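Long-range contacts in glycosaminoglycan xylosylkinase (Hydra vulgaris, PDB 5XOM), which probably transfers phosphate from ATP to a xylose of the proteoglycan linkage region, as a secretory-pathway kinase of the Fam20 family: residues A[118-123]-A[301-306]; A[61-66]-A[141-146]; A[51-56]-A[210-215]. All coordinates share one frame; numbering follows the deposited sequence.

Contact 1: residues A[118-123]-A[301-306]; sequences NKIILG and FGNPFV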
loop_
_atom_site.group_PDB
_atom_site.type_symbol
_atom_site.label_atom_id
_atom_site.label_comp_id
_atom_site.label_asym_id
_atom_site.label_seq_id
_atom_site.Cartn_x
_atom_site.Cartn_y
_atom_site.Cartn_z
ATOM N N ASN A 118 -0.357 0.129 35.058
ATOM C CA ASN A 118 -0.700 1.335 35.793
ATOM C C ASN A 118 0.418 1.817 36.708
ATOM O O ASN A 118 0.177 2.684 37.553
ATOM C CB ASN A 118 -1.990 1.121 36.580
ATOM C CG ASN A 118 -1.850 0.063 37.646
ATOM O OD1 ASN A 118 -0.889 -0.705 37.654
ATOM N ND2 ASN A 118 -2.803 0.024 38.563
ATOM N N LYS A 119 1.629 1.285 36.561
ATOM C CA LYS A 119 2.749 1.779 37.350
ATOM C C LYS A 119 3.030 3.244 37.038
ATOM O O LYS A 119 3.099 3.639 35.872
ATOM C CB LYS A 119 4.006 0.952 37.071
ATOM C CG LYS A 119 5.205 1.352 37.927
ATOM C CD LYS A 119 4.917 1.075 39.394
ATOM C CE LYS A 119 6.183 0.931 40.232
ATOM N NZ LYS A 119 6.774 2.230 40.635
ATOM N N ILE A 120 3.222 4.040 38.088
ATOM C CA ILE A 120 3.635 5.432 37.966
ATOM C C ILE A 120 5.127 5.457 38.279
ATOM O O ILE A 120 5.537 5.098 39.387
ATOM C CB ILE A 120 2.867 6.343 38.938
ATOM C CG1 ILE A 120 1.348 6.240 38.765
ATOM C CG2 ILE A 120 3.274 7.785 38.738
ATOM C CD1 ILE A 120 0.849 6.321 37.349
ATOM N N ILE A 121 5.938 5.909 37.329
ATOM C CA ILE A 121 7.393 5.934 37.465
ATOM C C ILE A 121 7.794 7.331 37.916
ATOM O O ILE A 121 7.657 8.294 37.157
ATOM C CB ILE A 121 8.099 5.568 36.152
ATOM C CG1 ILE A 121 7.678 4.191 35.644
ATOM C CG2 ILE A 121 9.602 5.608 36.345
ATOM C CD1 ILE A 121 8.115 3.067 36.522
ATOM N N LEU A 122 8.272 7.471 39.148
ATOM C CA LEU A 122 8.741 8.769 39.602
ATOM C C LEU A 122 10.257 8.847 39.472
ATOM O O LEU A 122 10.904 7.967 38.905
ATOM C CB LEU A 122 8.299 9.016 41.048
ATOM C CG LEU A 122 6.798 9.113 41.337
ATOM C CD1 LEU A 122 6.502 9.180 42.841
ATOM C CD2 LEU A 122 6.223 10.322 40.632
ATOM N N GLY A 123 10.838 9.883 40.055
ATOM C CA GLY A 123 12.253 10.160 39.896
ATOM C C GLY A 123 12.580 10.987 38.666
ATOM O O GLY A 123 11.759 11.747 38.136
ATOM N N PHE A 301 6.053 6.577 28.445
ATOM C CA PHE A 301 4.813 6.234 29.147
ATOM C C PHE A 301 5.105 5.723 30.560
ATOM O O PHE A 301 4.566 4.707 31.005
ATOM C CB PHE A 301 3.985 5.226 28.345
ATOM C CG PHE A 301 3.526 5.756 27.002
ATOM C CD1 PHE A 301 2.476 6.668 26.921
ATOM C CD2 PHE A 301 4.132 5.334 25.826
ATOM C CE1 PHE A 301 2.050 7.160 25.688
ATOM C CE2 PHE A 301 3.712 5.819 24.586
ATOM C CZ PHE A 301 2.671 6.737 24.519
ATOM N N GLY A 302 5.976 6.441 31.268
ATOM C CA GLY A 302 6.279 6.129 32.651
ATOM C C GLY A 302 5.377 6.853 33.634
ATOM O O GLY A 302 5.111 6.326 34.715
ATOM N N ASN A 303 4.875 8.044 33.271
ATOM C CA ASN A 303 4.011 8.795 34.178
ATOM C C ASN A 303 2.999 9.594 33.364
ATOM O O ASN A 303 3.363 10.531 32.649
ATOM C CB ASN A 303 4.816 9.714 35.104
ATOM C CG ASN A 303 3.932 10.498 36.089
ATOM O OD1 ASN A 303 2.720 10.675 35.896
ATOM N ND2 ASN A 303 4.529 10.865 37.211
ATOM N N PRO A 304 1.713 9.258 33.456
ATOM C CA PRO A 304 0.700 9.932 32.633
ATOM C C PRO A 304 0.301 11.304 33.152
ATOM O O PRO A 304 -0.507 11.977 32.503
ATOM C CB PRO A 304 -0.486 8.963 32.716
ATOM C CG PRO A 304 -0.352 8.375 34.096
ATOM C CD PRO A 304 1.121 8.243 34.350
ATOM N N PHE A 305 0.810 11.721 34.311
ATOM C CA PHE A 305 0.383 12.966 34.935
ATOM C C PHE A 305 1.395 14.091 34.773
ATOM O O PHE A 305 1.083 15.238 35.108
ATOM C CB PHE A 305 0.083 12.750 36.429
ATOM C CG PHE A 305 -0.818 11.574 36.695
ATOM C CD1 PHE A 305 -2.090 11.526 36.159
ATOM C CD2 PHE A 305 -0.405 10.538 37.527
ATOM C CE1 PHE A 305 -2.926 10.434 36.400
ATOM C CE2 PHE A 305 -1.237 9.458 37.789
ATOM C CZ PHE A 305 -2.502 9.405 37.222
ATOM N N VAL A 306 2.593 13.793 34.278
ATOM C CA VAL A 306 3.671 14.769 34.171
ATOM C C VAL A 306 4.024 14.930 32.700
ATOM O O VAL A 306 4.170 13.941 31.971
ATOM C CB VAL A 306 4.908 14.336 34.979
ATOM C CG1 VAL A 306 6.065 15.313 34.782
ATOM C CG2 VAL A 306 4.562 14.193 36.465
HETATM O O HOH W 1 4.906 3.208 33.469
#

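Contact 2: residues A[61-66]-A[141-146]; sequences ALTVDS and LDRLLG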
loop_
_atom_site.group_PDB
_atom_site.type_symbol
_atom_site.label_atom_id
_atom_site.label_comp_id
_atom_site.label_asym_id
_atom_site.label_seq_id
_atom_site.Cartn_x
_atom_site.Cartn_y
_atom_site.Cartn_z
ATOM N N ALA A 61 11.645 6.875 4.931
ATOM C CA ALA A 61 10.501 6.176 5.518
ATOM C C ALA A 61 10.879 4.734 5.807
ATOM O O ALA A 61 11.263 4.000 4.890
ATOM C CB ALA A 61 9.280 6.233 4.597
ATOM N N LEU A 62 10.755 4.321 7.070
ATOM C CA LEU A 62 10.941 2.916 7.402
ATOM C C LEU A 62 9.680 2.105 7.138
ATOM O O LEU A 62 9.769 0.934 6.757
ATOM C CB LEU A 62 11.369 2.755 8.866
ATOM C CG LEU A 62 12.784 3.189 9.262
ATOM C CD1 LEU A 62 13.044 2.799 10.723
ATOM C CD2 LEU A 62 13.850 2.608 8.324
ATOM N N THR A 63 8.505 2.704 7.317
ATOM C CA THR A 63 7.236 2.031 7.095
ATOM C C THR A 63 6.367 2.882 6.180
ATOM O O THR A 63 6.687 4.033 5.867
ATOM C CB THR A 63 6.505 1.750 8.416
ATOM O OG1 THR A 63 6.292 2.985 9.110
ATOM C CG2 THR A 63 7.333 0.817 9.298
ATOM N N VAL A 64 5.248 2.300 5.756
ATOM C CA VAL A 64 4.380 2.898 4.753
ATOM C C VAL A 64 2.958 2.981 5.292
ATOM O O VAL A 64 2.606 2.362 6.298
ATOM C CB VAL A 64 4.404 2.109 3.431
ATOM C CG1 VAL A 64 5.762 2.233 2.777
ATOM C CG2 VAL A 64 4.058 0.648 3.693
ATOM N N ASP A 65 2.135 3.753 4.582
ATOM C CA ASP A 65 0.746 3.970 4.969
ATOM C C ASP A 65 -0.098 2.706 4.842
ATOM O O ASP A 65 -1.125 2.592 5.520
ATOM C CB ASP A 65 0.160 5.100 4.118
ATOM C CG ASP A 65 -1.290 5.396 4.449
ATOM O OD1 ASP A 65 -1.640 5.404 5.647
ATOM O OD2 ASP A 65 -2.076 5.635 3.509
ATOM N N SER A 66 0.316 1.758 4.002
ATOM C CA SER A 66 -0.475 0.565 3.694
ATOM C C SER A 66 -0.623 -0.337 4.915
ATOM O O SER A 66 0.342 -0.975 5.348
ATOM C CB SER A 66 0.180 -0.204 2.551
ATOM O OG SER A 66 -0.380 -1.502 2.441
ATOM N N LEU A 141 1.943 5.109 17.162
ATOM C CA LEU A 141 1.796 6.553 17.112
ATOM C C LEU A 141 2.693 7.150 16.035
ATOM O O LEU A 141 2.342 8.162 15.423
ATOM C CB LEU A 141 2.099 7.175 18.476
ATOM C CG LEU A 141 2.156 8.696 18.453
ATOM C CD1 LEU A 141 0.727 9.220 18.448
ATOM C CD2 LEU A 141 2.929 9.268 19.636
ATOM N N ASP A 142 3.832 6.510 15.771
ATOM C CA ASP A 142 4.732 6.975 14.718
ATOM C C ASP A 142 4.064 6.890 13.348
ATOM O O ASP A 142 4.207 7.799 12.524
ATOM C CB ASP A 142 6.012 6.140 14.750
ATOM C CG ASP A 142 6.860 6.301 13.503
ATOM O OD1 ASP A 142 6.646 5.549 12.528
ATOM O OD2 ASP A 142 7.759 7.163 13.497
ATOM N N ARG A 143 3.278 5.832 13.111
ATOM C CA ARG A 143 2.507 5.740 11.873
ATOM C C ARG A 143 1.323 6.700 11.887
ATOM O O ARG A 143 1.042 7.361 10.880
ATOM C CB ARG A 143 2.036 4.304 11.661
ATOM C CG ARG A 143 3.168 3.304 11.684
ATOM C CD ARG A 143 2.710 1.927 11.268
ATOM N NE ARG A 143 2.349 1.897 9.852
ATOM C CZ ARG A 143 1.127 1.639 9.403
ATOM N NH1 ARG A 143 0.146 1.371 10.258
ATOM N NH2 ARG A 143 0.883 1.633 8.101
ATOM N N LEU A 144 0.623 6.796 13.026
ATOM C CA LEU A 144 -0.549 7.664 13.118
ATOM C C LEU A 144 -0.189 9.123 12.839
ATOM O O LEU A 144 -0.943 9.840 12.170
ATOM C CB LEU A 144 -1.197 7.522 14.499
ATOM C CG LEU A 144 -2.372 8.447 14.823
ATOM C CD1 LEU A 144 -3.496 8.216 13.826
ATOM C CD2 LEU A 144 -2.853 8.228 16.257
ATOM N N LEU A 145 0.955 9.582 13.339
ATOM C CA LEU A 145 1.365 10.959 13.101
ATOM C C LEU A 145 2.045 11.158 11.753
ATOM O O LEU A 145 2.408 12.295 11.429
ATOM C CB LEU A 145 2.304 11.441 14.208
ATOM C CG LEU A 145 1.780 11.487 15.640
ATOM C CD1 LEU A 145 2.930 11.742 16.608
ATOM C CD2 LEU A 145 0.684 12.543 15.776
ATOM N N GLY A 146 2.223 10.099 10.963
ATOM C CA GLY A 146 2.807 10.238 9.644
ATOM C C GLY A 146 4.310 10.370 9.612
ATOM O O GLY A 146 4.858 10.783 8.586
HETATM O O HOH W 2 6.702 3.102 11.575
#

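Contact 3: residues A[51-56]-A[210-215]; sequences DVWHDM and LILWLP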
loop_
_atom_site.group_PDB
_atom_site.type_symbol
_atom_site.label_atom_id
_atom_site.label_comp_id
_atom_site.label_asym_id
_atom_site.label_seq_id
_atom_site.Cartn_x
_atom_site.Cartn_y
_atom_site.Cartn_z
ATOM N N ASP A 51 10.382 -10.239 3.096
ATOM C CA ASP A 51 10.681 -9.471 1.892
ATOM C C ASP A 51 9.876 -8.177 1.850
ATOM O O ASP A 51 10.374 -7.145 1.385
ATOM C CB ASP A 51 10.411 -10.317 0.648
ATOM C CG ASP A 51 11.440 -11.421 0.456
ATOM O OD1 ASP A 51 12.639 -11.186 0.725
ATOM O OD2 ASP A 51 11.044 -12.524 0.029
ATOM N N VAL A 52 8.623 -8.216 2.316
ATOM C CA VAL A 52 7.832 -6.993 2.429
ATOM C C VAL A 52 8.547 -5.975 3.308
ATOM O O VAL A 52 8.584 -4.779 2.996
ATOM C CB VAL A 52 6.424 -7.312 2.961
ATOM C CG1 VAL A 52 5.631 -6.028 3.167
ATOM C CG2 VAL A 52 5.699 -8.255 2.001
ATOM N N TRP A 53 9.120 -6.437 4.425
ATOM C CA TRP A 53 9.868 -5.557 5.319
ATOM C C TRP A 53 11.104 -4.991 4.630
ATOM O O TRP A 53 11.356 -3.782 4.677
ATOM C CB TRP A 53 10.248 -6.326 6.590
ATOM C CG TRP A 53 11.257 -5.670 7.518
ATOM C CD1 TRP A 53 12.346 -6.269 8.089
ATOM C CD2 TRP A 53 11.252 -4.316 8.000
ATOM N NE1 TRP A 53 13.022 -5.376 8.886
ATOM C CE2 TRP A 53 12.371 -4.171 8.850
ATOM C CE3 TRP A 53 10.414 -3.213 7.792
ATOM C CZ2 TRP A 53 12.671 -2.969 9.496
ATOM C CZ3 TRP A 53 10.717 -2.016 8.431
ATOM C CH2 TRP A 53 11.838 -1.906 9.272
ATOM N N HIS A 54 11.886 -5.850 3.973
ATOM C CA HIS A 54 13.123 -5.382 3.355
ATOM C C HIS A 54 12.854 -4.392 2.228
ATOM O O HIS A 54 13.639 -3.459 2.029
ATOM C CB HIS A 54 13.937 -6.568 2.834
ATOM C CG HIS A 54 14.527 -7.421 3.915
ATOM N ND1 HIS A 54 15.632 -8.219 3.711
ATOM C CD2 HIS A 54 14.164 -7.605 5.207
ATOM C CE1 HIS A 54 15.926 -8.855 4.830
ATOM N NE2 HIS A 54 15.049 -8.502 5.753
ATOM N N ASP A 55 11.758 -4.568 1.491
ATOM C CA ASP A 55 11.473 -3.738 0.326
ATOM C C ASP A 55 10.739 -2.441 0.645
ATOM O O ASP A 55 10.690 -1.559 -0.221
ATOM C CB ASP A 55 10.642 -4.515 -0.699
ATOM C CG ASP A 55 11.395 -5.678 -1.304
ATOM O OD1 ASP A 55 12.646 -5.651 -1.307
ATOM O OD2 ASP A 55 10.727 -6.616 -1.784
ATOM N N MET A 56 10.153 -2.293 1.833
ATOM C CA MET A 56 9.384 -1.085 2.096
ATOM C C MET A 56 10.244 0.072 2.591
ATOM O O MET A 56 9.785 1.218 2.558
ATOM C CB MET A 56 8.248 -1.360 3.104
ATOM C CG MET A 56 8.655 -1.418 4.573
ATOM S SD MET A 56 7.237 -1.435 5.715
ATOM C CE MET A 56 6.331 -2.883 5.170
ATOM N N LEU A 210 8.312 -7.419 20.533
ATOM C CA LEU A 210 9.319 -7.768 19.536
ATOM C C LEU A 210 9.499 -6.588 18.591
ATOM O O LEU A 210 8.510 -6.057 18.067
ATOM C CB LEU A 210 8.903 -9.016 18.747
ATOM C CG LEU A 210 9.074 -10.417 19.352
ATOM C CD1 LEU A 210 8.293 -10.585 20.631
ATOM C CD2 LEU A 210 8.631 -11.470 18.351
ATOM N N ILE A 211 10.752 -6.180 18.368
ATOM C CA ILE A 211 11.084 -5.075 17.472
ATOM C C ILE A 211 11.990 -5.602 16.367
ATOM O O ILE A 211 13.045 -6.179 16.653
ATOM C CB ILE A 211 11.772 -3.917 18.216
ATOM C CG1 ILE A 211 10.909 -3.429 19.383
ATOM C CG2 ILE A 211 12.054 -2.757 17.242
ATOM C CD1 ILE A 211 11.341 -3.960 20.735
ATOM N N LEU A 212 11.586 -5.387 15.112
ATOM C CA LEU A 212 12.358 -5.862 13.967
ATOM C C LEU A 212 13.708 -5.172 13.848
ATOM O O LEU A 212 13.817 -3.943 13.946
ATOM C CB LEU A 212 11.607 -5.632 12.657
ATOM C CG LEU A 212 10.447 -6.527 12.263
ATOM C CD1 LEU A 212 9.896 -6.039 10.937
ATOM C CD2 LEU A 212 10.901 -7.978 12.165
ATOM N N TRP A 213 14.731 -5.973 13.569
ATOM C CA TRP A 213 15.990 -5.434 13.081
ATOM C C TRP A 213 15.812 -4.777 11.724
ATOM O O TRP A 213 15.083 -5.277 10.863
ATOM C CB TRP A 213 17.018 -6.539 12.925
ATOM C CG TRP A 213 17.735 -6.902 14.139
ATOM C CD1 TRP A 213 17.282 -6.732 15.407
ATOM C CD2 TRP A 213 19.027 -7.470 14.228
ATOM N NE1 TRP A 213 18.234 -7.191 16.292
ATOM C CE2 TRP A 213 19.316 -7.647 15.596
ATOM C CE3 TRP A 213 19.975 -7.863 13.283
ATOM C CZ2 TRP A 213 20.512 -8.194 16.039
ATOM C CZ3 TRP A 213 21.159 -8.407 13.732
ATOM C CH2 TRP A 213 21.425 -8.572 15.100
ATOM N N LEU A 214 16.513 -3.669 11.524
ATOM C CA LEU A 214 16.679 -3.144 10.184
ATOM C C LEU A 214 17.567 -4.089 9.371
ATOM O O LEU A 214 18.501 -4.688 9.915
ATOM C CB LEU A 214 17.302 -1.744 10.230
ATOM C CG LEU A 214 16.350 -0.559 10.424
ATOM C CD1 LEU A 214 15.616 -0.643 11.762
ATOM C CD2 LEU A 214 17.110 0.742 10.320
ATOM N N PRO A 215 17.297 -4.258 8.081
ATOM C CA PRO A 215 18.162 -5.109 7.260
ATOM C C PRO A 215 19.562 -4.524 7.140
ATOM O O PRO A 215 19.799 -3.341 7.390
ATOM C CB PRO A 215 17.451 -5.151 5.903
ATOM C CG PRO A 215 16.469 -4.040 5.925
ATOM C CD PRO A 215 16.107 -3.799 7.353
#

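Contact 1: residues A[118-123]-A[301-306]
I121 and G302 hold the two loops together by a backbone bond: I121 N donates to G302 O at 2.8 Å. One water lies between the loops, 3.0 Å from K119 O and 2.9 Å from F301 O. Apolar contact centres on I120. Its CG1 branch lies beside the backbone N, carrying CD1 to P304 CD (3.6 Å) and to CE2 of the F305 ring (3.8 Å), which it meets obliquely. The other branch, CG2, is anti to the backbone N and touches N303 ND2 at 3.7 Å; L122 CD2 also reaches that amide nitrogen. I121 packs CB and CG1 over the G302 backbone. A CB on G302 would stand only 3.3 Å from I121 CB, so glycine suits the tight approach. Within 301-306, N303 OD1 accepts from F305 N at 2.7 Å, an Asx turn that fixes the amide while P304 CG sits over the centre of the F305 ring. By topology, 301-306 probably lies where the activation segment begins in protein kinases. This surface contact joins the loop between strand 106-112 and helix 132-144 to the loop ahead of helix 313-318. Helix 358-382 backs the second loop: D359 and H360 pack on P304, and R366 bonds P304 O. F301 turns inward against A134 and A137 of helix 132-144.

Contact 2: residues A[61-66]-A[141-146]
R143 NH2 donates to V64 O at 2.6 Å, a short and nearly straight bond (168°). The oxygen lies in the guanidinium plane, at its edge, and the donor lies in the carbonyl plane. D65 O is a second carbonyl near NH2, at 3.4 Å. The arginine chain bends about CG-CD (chi3 68°), bringing the guanidinium edge to the V64 carbonyl. NH1 has a long, weak ion pair with D67, the residue just beyond this loop. Nearer the start of the loop, T63 and D142 meet through a water that accepts from T63 OG1 (2.5 Å) and donates to D142 OD1 (2.6 Å). T63 OG1 is placed for this by a chi1 of 58°, which sets it between the backbone N and the carbonyl carbon; it also comes within 4.1 Å of R143 CG. The carboxylate of D142 is also held elsewhere: OD2 accepts from R149 N and hydrogen-bonds H294 ND1. A leucine in place of R143 would probably leave V64 O without its donor and the loop less firmly tied to the helix. S66 is the N-cap of helix 67-79, its OG bonding E69 N and also E69 of the second subunit. The contact thus sets the C-terminal end of helix 132-144, closed at G146 by a Schellman motif, against the N-cap turn of helix 67-79.

Contact 3: residues A[51-56]-A[210-215]
W53 reaches across to 210-215 with its indole edge and one face. NE1 donates to W213 O at 2.9 Å (153°), the carbonyl oxygen lying close to the ring plane. Over the face, L212 CD1 stands 3.5 Å from the centroid of the five-membered ring and 4° off its normal, a CH-pi contact. With W53 CG anti to the backbone N (chi1 168°), the indole extends from the helix to both partners at once. P215 CD packs 3.8 Å from W53 NE1, while P215 CB sits 4.0 Å above the centre of the H54 imidazole, a second CH-pi contact. Farther out, H54 NE2 has a weak hydrogen bond to Q106 OE1, P152 touches W53, and V73 and M77 of helix 67-79 pack on L212. W213 is itself paired by its backbone to N107 of strand 106-112, which probably limits its movement. Segment 213-215 leaves the sheet probably at the place of the hinge in protein kinases. One directional N-H bond fixes the position of the indole edge, whereas leucine and proline groups over the aromatic faces supply apolar cohesion between helix 49-56 and the end of strand 205-212.

Along the chain the segments run 51-56, 61-66, 118-123, 141-146, 210-215 and 301-306: contact 2 is nested inside the loop closed by contact 3, and contact 1 crosses both. Contacts 2 and 3 have centres 14 Å apart and touch, L62 O lying 3.4 Å from M56 CG, and helix 67-79 packs on both. Contact 1 lies on the opposite side of the chain's centre from contact 3, their centres about 31 Å apart, but it meets helix 132-144, whose end carries contact 2. Probably the counterpart of helix C of protein kinases, that helix is thus tied at its end to 61-66, while contact 3 fastens helix 49-56 to the sheet.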